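Local coordinates for transcriptional regulator, SorC family (Enterococcus faecalis, PDB 2O0M), which probably acts as a DNA-binding transcriptional regulator that senses a sugar-type effector through its carbohydrate-binding domain, at residues A[144-149]-A[169-174]; A[96-101]-A[110-115]. All blocks are in the same frame, centred on the assembly; numbering follows the deposited sequence.

Contacts 1 and 2 both involve the same mixed sheet, yet their centres lie 26 Å and their nearest atoms about 14 Å apart. Contact 1 pairs two neighbouring strands in a largely buried part of the fold: five backbone hydrogen bonds join the strands, apolar side chains pack on both faces, and two asparagine amides lie side by side on one. Contact 2 sits farther from the middle of the chain, 19 Å against 13 Å, and is partly buried: helix 96-105 lies against strand 109-113. There the segments share one hydrogen bond, from backbone to carboxylate, and otherwise meet through side-chain packing of aliphatic and sulfur atoms, and Glu98 methylenes over a backbone carbonyl. The contacts bury 492 and 294 Å².

Contact 1: residues A[144-149]-A[169-174]; sequences NTIAVM and RHNLFV
The ring of Phe173 has Ile146 CD1 over one face, 4.2 Å from the centroid and 17° off the ring normal, a CH-pi contact displaced toward the rim; Val148 CG1 stands at the ring edge, near its plane. In Ile146 the first torsion sets CG1 anti to the carbonyl carbon, and an unusual chi2 of 95° then turns CD1 over the Phe173 face, while CB and CG2 of Ile146 run along CD1 and CE1 of Phe173. Ile146 CD1 also touches Asn171 CB at 3.7 Å. The amides of Asn144 and Asn171 lie side by side and nearly coplanar, and the CG and CD methylenes of Arg169 pass next to the Asn144 amide. The guanidinium of Arg169 is held elsewhere, by Leu164, Leu139 and Asn136.

On the other face of the sheet Thr145 CG2 meets Val174 CG2 at 3.8 Å, and Ala147 CB adjoins the same methyl. Leu172 lies alongside Thr145, and helix 224-234 packs on Leu172 and Val174; helix 188-199 covers Phe173 and Val148 on the opposite face.

Between the faces, Ile146 N donates to Leu172 O at 2.8 Å in a nearly straight bond, and Val174 N returns to Ile146 O at 3.0 Å. Asn144 N, Leu172 N and Val148 N complete five bonds, and four CA-H...O contacts supplement them. The axes diverge by 27°, within the usual twist of parallel strands. With helix 152-159 between them, strands 142-148 and 169-175 form a beta-alpha-beta unit, consistent with the Rossmann-like sugar-binding domain of SorC regulators.

Contact 2: residues A[96-101]-A[110-115]; sequences QIEKEM and CIVVAG
Val112 projects toward the helix as a forked bump between Ile97 and Glu98, its CG2 resting on Glu98 CG at 3.6 Å. The Ile97 and Val112 side chains cross at about a right angle, with Ile97 CG2 against Val112 CB and both its methyls, 4.1 Å from each. One turn along the helix, Met101, a selenomethionine, forms the second point of fit: its CB lies 3.5 Å from Cys110 SG. Cys110 SG reaches this spot because it is anti to the backbone N (chi1 179°), while Met101 CG leans more loosely toward Val112 CG2 at 4.4 Å.

Helix 96-105 runs by a short connection into strand 109-113 and packs on one face of the sheet edge formed by that strand and its parallel neighbour 328-332, with segment directions 137° apart and a closest axis approach of 7.5 Å. Helix 333-339 touches Ile97 and Met101, and strand 328-332 contributes Leu329 against Met101. Ile111 points the other way, onto helix 122-138, so alternate residues of this sheet strand serve its two faces.

Glu98 spans the groove between helix and strand. Its chain, extended beyond CG, passes over the carbonyl of Cys110, with CG and Cys110 O 3.3 Å apart; covered by the Glu98 methylenes, this oxygen finds no hydrogen-bonding partner in the model. OE2 then accepts Val112 N at 2.9 Å and 168°, through the lone pair anti to the other oxygen. OE1 forms a salt bridge with Arg109, so the two carboxylate oxygens are held by different partners and the rotation of the group is restricted.

Contact 1: residues A[144-149]-A[169-174]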
ATOM      1  N   ASN A 144      -9.686   8.425  13.097  1.00 14.85           N
ATOM      2  CA  ASN A 144      -9.292   8.012  11.753  1.00 14.13           C
ATOM      3  C   ASN A 144      -8.931   6.543  11.732  1.00 12.69           C
ATOM      4  O   ASN A 144      -8.361   6.034  12.694  1.00 12.72           O
ATOM      5  CB  ASN A 144      -8.078   8.819  11.304  1.00 12.85           C
ATOM      6  CG  ASN A 144      -8.320  10.311  11.354  1.00 13.80           C
ATOM      7  OD1 ASN A 144      -7.597  11.064  12.038  1.00 15.25           O
ATOM      8  ND2 ASN A 144      -9.338  10.751  10.644  1.00 12.84           N
ATOM      9  N   THR A 145      -9.283   5.870  10.638  1.00 11.94           N
ATOM     10  CA  THR A 145      -8.865   4.494  10.400  1.00 11.77           C
ATOM     11  C   THR A 145      -8.030   4.464   9.115  1.00 11.68           C
ATOM     12  O   THR A 145      -8.502   4.855   8.044  1.00 10.73           O
ATOM     13  CB  THR A 145     -10.063   3.552  10.325  1.00 12.51           C
ATOM     14  OG1 THR A 145     -10.771   3.590  11.574  1.00 14.28           O
ATOM     15  CG2 THR A 145      -9.627   2.117  10.013  1.00 12.50           C
ATOM     16  N   ILE A 146      -6.778   4.037   9.267  1.00 11.09           N
ATOM     17  CA  ILE A 146      -5.808   3.972   8.186  1.00 10.97           C
ATOM     18  C   ILE A 146      -5.541   2.513   7.843  1.00 10.62           C
ATOM     19  O   ILE A 146      -4.993   1.765   8.655  1.00 11.08           O
ATOM     20  CB  ILE A 146      -4.482   4.645   8.563  1.00 11.18           C
ATOM     21  CG1 ILE A 146      -4.706   6.099   8.975  1.00 12.65           C
ATOM     22  CG2 ILE A 146      -3.492   4.578   7.405  1.00 11.32           C
ATOM     23  CD1 ILE A 146      -4.841   6.309  10.461  1.00 14.84           C
ATOM     24  N   ALA A 147      -5.940   2.120   6.638  1.00  9.99           N
ATOM     25  CA  ALA A 147      -5.763   0.762   6.153  1.00  9.67           C
ATOM     26  C   ALA A 147      -4.468   0.692   5.361  1.00  9.46           C
ATOM     27  O   ALA A 147      -4.232   1.495   4.459  1.00  9.68           O
ATOM     28  CB  ALA A 147      -6.916   0.353   5.308  1.00 10.60           C
ATOM     29  N   VAL A 148      -3.623  -0.273   5.696  1.00  8.92           N
ATOM     30  CA  VAL A 148      -2.296  -0.328   5.108  1.00  9.19           C
ATOM     31  C   VAL A 148      -1.987  -1.681   4.476  1.00  9.30           C
ATOM     32  O   VAL A 148      -2.474  -2.723   4.919  1.00  9.78           O
ATOM     33  CB  VAL A 148      -1.208  -0.001   6.134  1.00  9.50           C
ATOM     34  CG1 VAL A 148      -1.411   1.398   6.714  1.00 10.48           C
ATOM     35  CG2 VAL A 148      -1.177  -1.025   7.243  1.00  9.40           C
HETATM   36  N   MSE A 149      -1.194  -1.638   3.410  1.00  9.04           N
HETATM   37  CA  MSE A 149      -0.556  -2.820   2.875  1.00  9.25           C
HETATM   38  C   MSE A 149       0.850  -3.002   3.438  1.00  9.50           C
HETATM   39  O   MSE A 149       1.429  -2.090   4.022  1.00  9.48           O
HETATM   40  CB  MSE A 149      -0.530  -2.789   1.346  1.00  9.37           C
HETATM   41  CG  MSE A 149      -1.900  -2.884   0.724  1.00 10.55           C
HETATM   42 SE   MSE A 149      -2.838  -4.579   1.014  1.00 17.78          SE
HETATM   43  CE  MSE A 149      -1.688  -5.708   0.051  1.00 12.79           C
ATOM     44  N   ARG A 169      -6.899  13.999  17.908  1.00 18.85           N
ATOM     45  CA  ARG A 169      -6.779  13.106  16.746  1.00 18.31           C
ATOM     46  C   ARG A 169      -6.305  11.719  17.162  1.00 17.48           C
ATOM     47  O   ARG A 169      -5.183  11.563  17.664  1.00 17.05           O
ATOM     48  CB  ARG A 169      -5.820  13.670  15.693  1.00 17.85           C
ATOM     49  CG  ARG A 169      -5.824  12.818  14.398  1.00 17.75           C
ATOM     50  CD  ARG A 169      -5.057  13.485  13.284  1.00 16.86           C
ATOM     51  NE  ARG A 169      -3.649  13.661  13.632  1.00 15.08           N
ATOM     52  CZ  ARG A 169      -2.800  14.439  12.973  1.00 13.97           C
ATOM     53  NH1 ARG A 169      -3.212  15.134  11.919  1.00 14.08           N
ATOM     54  NH2 ARG A 169      -1.538  14.554  13.371  1.00 16.38           N
ATOM     55  N   HIS A 170      -7.165  10.729  16.942  1.00 16.92           N
ATOM     56  CA  HIS A 170      -6.868   9.357  17.325  1.00 17.05           C
ATOM     57  C   HIS A 170      -6.855   8.481  16.093  1.00 15.76           C
ATOM     58  O   HIS A 170      -7.890   8.285  15.459  1.00 15.52           O
ATOM     59  CB  HIS A 170      -7.881   8.845  18.336  1.00 18.23           C
ATOM     60  CG  HIS A 170      -8.044   9.753  19.510  1.00 20.40           C
ATOM     61  ND1 HIS A 170      -9.275  10.090  20.030  1.00 24.21           N
ATOM     62  CD2 HIS A 170      -7.127  10.437  20.235  1.00 22.66           C
ATOM     63  CE1 HIS A 170      -9.107  10.922  21.044  1.00 23.84           C
ATOM     64  NE2 HIS A 170      -7.813  11.146  21.190  1.00 24.03           N
ATOM     65  N   ASN A 171      -5.682   7.931  15.785  1.00 14.46           N
ATOM     66  CA  ASN A 171      -5.505   7.110  14.585  1.00 13.92           C
ATOM     67  C   ASN A 171      -5.427   5.625  14.893  1.00 13.78           C
ATOM     68  O   ASN A 171      -4.672   5.207  15.774  1.00 13.96           O
ATOM     69  CB  ASN A 171      -4.230   7.535  13.859  1.00 13.68           C
ATOM     70  CG  ASN A 171      -4.202   9.015  13.539  1.00 13.41           C
ATOM     71  OD1 ASN A 171      -3.204   9.704  13.805  1.00 16.23           O
ATOM     72  ND2 ASN A 171      -5.288   9.518  12.965  1.00 10.79           N
ATOM     73  N   LEU A 172      -6.207   4.839  14.150  1.00 13.61           N
ATOM     74  CA  LEU A 172      -6.200   3.386  14.227  1.00 13.20           C
ATOM     75  C   LEU A 172      -5.670   2.812  12.903  1.00 12.59           C
ATOM     76  O   LEU A 172      -6.172   3.160  11.827  1.00 12.81           O
ATOM     77  CB  LEU A 172      -7.612   2.870  14.471  1.00 13.69           C
ATOM     78  CG  LEU A 172      -7.802   1.365  14.568  1.00 14.14           C
ATOM     79  CD1 LEU A 172      -7.183   0.837  15.841  1.00 16.01           C
ATOM     80  CD2 LEU A 172      -9.266   1.006  14.476  1.00 15.70           C
ATOM     81  N   PHE A 173      -4.689   1.921  12.994  1.00 11.75           N
ATOM     82  CA  PHE A 173      -4.105   1.276  11.821  1.00 11.85           C
ATOM     83  C   PHE A 173      -4.583  -0.167  11.721  1.00 11.37           C
ATOM     84  O   PHE A 173      -4.570  -0.914  12.708  1.00 11.52           O
ATOM     85  CB  PHE A 173      -2.568   1.336  11.844  1.00 12.04           C
ATOM     86  CG  PHE A 173      -2.020   2.731  11.843  1.00 11.50           C
ATOM     87  CD1 PHE A 173      -1.630   3.348  10.661  1.00 11.86           C
ATOM     88  CD2 PHE A 173      -1.953   3.459  13.032  1.00 11.11           C
ATOM     89  CE1 PHE A 173      -1.117   4.651  10.670  1.00 14.08           C
ATOM     90  CE2 PHE A 173      -1.452   4.774  13.049  1.00 12.56           C
ATOM     91  CZ  PHE A 173      -1.051   5.368  11.855  1.00 13.22           C
ATOM     92  N   VAL A 174      -5.021  -0.542  10.525  1.00 10.32           N
ATOM     93  CA  VAL A 174      -5.474  -1.879  10.247  1.00 10.62           C
ATOM     94  C   VAL A 174      -4.906  -2.317   8.903  1.00 10.26           C
ATOM     95  O   VAL A 174      -4.619  -1.481   8.039  1.00  9.67           O
ATOM     96  CB  VAL A 174      -7.015  -1.938  10.184  1.00 10.91           C
ATOM     97  CG1 VAL A 174      -7.608  -1.616  11.540  1.00 11.91           C
ATOM     98  CG2 VAL A 174      -7.574  -0.984   9.120  1.00 11.29           C
TER

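Contact 2: residues A[96-101]-A[110-115]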
ATOM      1  N   GLN A  96       9.561  21.290  -9.918  1.00 29.35           N
ATOM      2  CA  GLN A  96       9.361  21.100 -11.353  1.00 28.60           C
ATOM      3  C   GLN A  96       9.074  19.632 -11.678  1.00 27.38           C
ATOM      4  O   GLN A  96       8.106  19.316 -12.367  1.00 26.92           O
ATOM      5  CB  GLN A  96      10.607  21.562 -12.116  1.00 28.88           C
ATOM      6  CG  GLN A  96      10.314  22.222 -13.441  1.00 30.83           C
ATOM      7  CD  GLN A  96       9.708  21.280 -14.446  1.00 32.34           C
ATOM      8  OE1 GLN A  96       8.685  21.584 -15.066  1.00 32.88           O
ATOM      9  NE2 GLN A  96      10.333  20.122 -14.615  1.00 34.69           N
ATOM     10  N   ILE A  97       9.922  18.742 -11.170  1.00 25.96           N
ATOM     11  CA  ILE A  97       9.759  17.305 -11.408  1.00 24.87           C
ATOM     12  C   ILE A  97       8.463  16.784 -10.767  1.00 23.19           C
ATOM     13  O   ILE A  97       7.781  15.935 -11.341  1.00 21.82           O
ATOM     14  CB  ILE A  97      11.013  16.484 -10.951  1.00 24.91           C
ATOM     15  CG1 ILE A  97      10.929  15.038 -11.443  1.00 25.56           C
ATOM     16  CG2 ILE A  97      11.215  16.543  -9.441  1.00 25.39           C
ATOM     17  CD1 ILE A  97      12.230  14.262 -11.290  1.00 25.69           C
ATOM     18  N   GLU A  98       8.124  17.315  -9.595  1.00 21.75           N
ATOM     19  CA  GLU A  98       6.869  16.958  -8.914  1.00 21.58           C
ATOM     20  C   GLU A  98       5.654  17.370  -9.742  1.00 21.39           C
ATOM     21  O   GLU A  98       4.693  16.609  -9.869  1.00 20.06           O
ATOM     22  CB  GLU A  98       6.809  17.599  -7.527  1.00 21.00           C
ATOM     23  CG  GLU A  98       7.771  16.936  -6.539  1.00 20.46           C
ATOM     24  CD  GLU A  98       7.848  17.624  -5.193  1.00 20.04           C
ATOM     25  OE1 GLU A  98       7.420  18.787  -5.076  1.00 20.47           O
ATOM     26  OE2 GLU A  98       8.342  16.983  -4.240  1.00 16.09           O
ATOM     27  N   LYS A  99       5.704  18.574 -10.307  1.00 21.80           N
ATOM     28  CA  LYS A  99       4.639  19.051 -11.198  1.00 21.87           C
ATOM     29  C   LYS A  99       4.484  18.142 -12.404  1.00 20.60           C
ATOM     30  O   LYS A  99       3.372  17.768 -12.773  1.00 20.65           O
ATOM     31  CB  LYS A  99       4.941  20.470 -11.683  1.00 22.50           C
ATOM     32  CG  LYS A  99       4.007  20.976 -12.792  1.00 23.32           C
ATOM     33  CD  LYS A  99       4.498  22.316 -13.327  1.00 23.71           C
ATOM     34  CE  LYS A  99       3.801  22.704 -14.634  1.00 25.15           C
ATOM     35  NZ  LYS A  99       4.458  23.876 -15.298  1.00 26.67           N
ATOM     36  N   GLU A 100       5.604  17.800 -13.027  1.00 19.50           N
ATOM     37  CA  GLU A 100       5.577  16.954 -14.209  1.00 19.07           C
ATOM     38  C   GLU A 100       4.975  15.587 -13.863  1.00 17.96           C
ATOM     39  O   GLU A 100       4.199  15.026 -14.635  1.00 17.32           O
ATOM     40  CB  GLU A 100       6.977  16.812 -14.816  1.00 19.33           C
ATOM     41  CG  GLU A 100       7.479  18.102 -15.499  1.00 21.23           C
ATOM     42  CD  GLU A 100       8.804  17.939 -16.239  1.00 21.84           C
ATOM     43  OE1 GLU A 100       9.176  16.799 -16.598  1.00 24.86           O
ATOM     44  OE2 GLU A 100       9.470  18.972 -16.486  1.00 26.02           O
HETATM   45  N   MSE A 101       5.310  15.064 -12.688  1.00 17.20           N
HETATM   46  CA  MSE A 101       4.762  13.766 -12.262  1.00 17.06           C
HETATM   47  C   MSE A 101       3.257  13.824 -12.012  1.00 16.70           C
HETATM   48  O   MSE A 101       2.528  12.950 -12.466  1.00 16.01           O
HETATM   49  CB  MSE A 101       5.481  13.239 -11.010  1.00 16.95           C
HETATM   50  CG  MSE A 101       6.891  12.730 -11.277  1.00 16.44           C
HETATM   51 SE   MSE A 101       6.908  11.049 -12.263  1.00 20.77          SE
HETATM   52  CE  MSE A 101       6.387   9.910 -10.819  1.00 17.50           C
ATOM     53  N   CYS A 110       2.384  14.811  -6.080  1.00 16.58           N
ATOM     54  CA  CYS A 110       3.496  13.887  -6.092  1.00 16.28           C
ATOM     55  C   CYS A 110       4.615  14.548  -5.300  1.00 16.52           C
ATOM     56  O   CYS A 110       4.914  15.726  -5.510  1.00 16.92           O
ATOM     57  CB  CYS A 110       3.944  13.562  -7.516  1.00 16.04           C
ATOM     58  SG  CYS A 110       5.353  12.436  -7.564  1.00 16.11           S
ATOM     59  N   ILE A 111       5.184  13.803  -4.358  1.00 16.03           N
ATOM     60  CA  ILE A 111       6.362  14.236  -3.612  1.00 16.53           C
ATOM     61  C   ILE A 111       7.534  13.404  -4.106  1.00 15.91           C
ATOM     62  O   ILE A 111       7.491  12.184  -4.050  1.00 15.21           O
ATOM     63  CB  ILE A 111       6.184  14.053  -2.096  1.00 16.61           C
ATOM     64  CG1 ILE A 111       5.021  14.918  -1.613  1.00 18.88           C
ATOM     65  CG2 ILE A 111       7.469  14.444  -1.357  1.00 16.29           C
ATOM     66  CD1 ILE A 111       4.465  14.535  -0.261  1.00 18.81           C
ATOM     67  N   VAL A 112       8.572  14.075  -4.601  1.00 15.51           N
ATOM     68  CA  VAL A 112       9.753  13.401  -5.129  1.00 15.83           C
ATOM     69  C   VAL A 112      10.925  13.628  -4.169  1.00 15.96           C
ATOM     70  O   VAL A 112      11.426  14.750  -4.022  1.00 15.72           O
ATOM     71  CB  VAL A 112      10.134  13.913  -6.538  1.00 15.54           C
ATOM     72  CG1 VAL A 112      11.409  13.245  -7.019  1.00 15.80           C
ATOM     73  CG2 VAL A 112       9.007  13.670  -7.533  1.00 14.37           C
ATOM     74  N   VAL A 113      11.340  12.557  -3.502  1.00 15.61           N
ATOM     75  CA  VAL A 113      12.432  12.603  -2.540  1.00 16.08           C
ATOM     76  C   VAL A 113      13.767  12.486  -3.268  1.00 16.17           C
ATOM     77  O   VAL A 113      13.894  11.729  -4.236  1.00 14.69           O
ATOM     78  CB  VAL A 113      12.279  11.467  -1.499  1.00 16.21           C
ATOM     79  CG1 VAL A 113      13.486  11.391  -0.564  1.00 17.54           C
ATOM     80  CG2 VAL A 113      10.987  11.666  -0.706  1.00 15.87           C
ATOM     81  N   ALA A 114      14.764  13.227  -2.781  1.00 16.43           N
ATOM     82  CA  ALA A 114      16.077  13.213  -3.392  1.00 16.98           C
ATOM     83  C   ALA A 114      16.646  11.809  -3.335  1.00 16.48           C
ATOM     84  O   ALA A 114      16.566  11.145  -2.306  1.00 15.65           O
ATOM     85  CB  ALA A 114      17.022  14.194  -2.685  1.00 17.35           C
ATOM     86  N   GLY A 115      17.222  11.371  -4.450  1.00 16.15           N
ATOM     87  CA  GLY A 115      18.000  10.150  -4.479  1.00 15.97           C
ATOM     88  C   GLY A 115      17.317   8.972  -5.140  1.00 15.23           C
ATOM     89  O   GLY A 115      16.333   9.121  -5.867  1.00 14.83           O
TER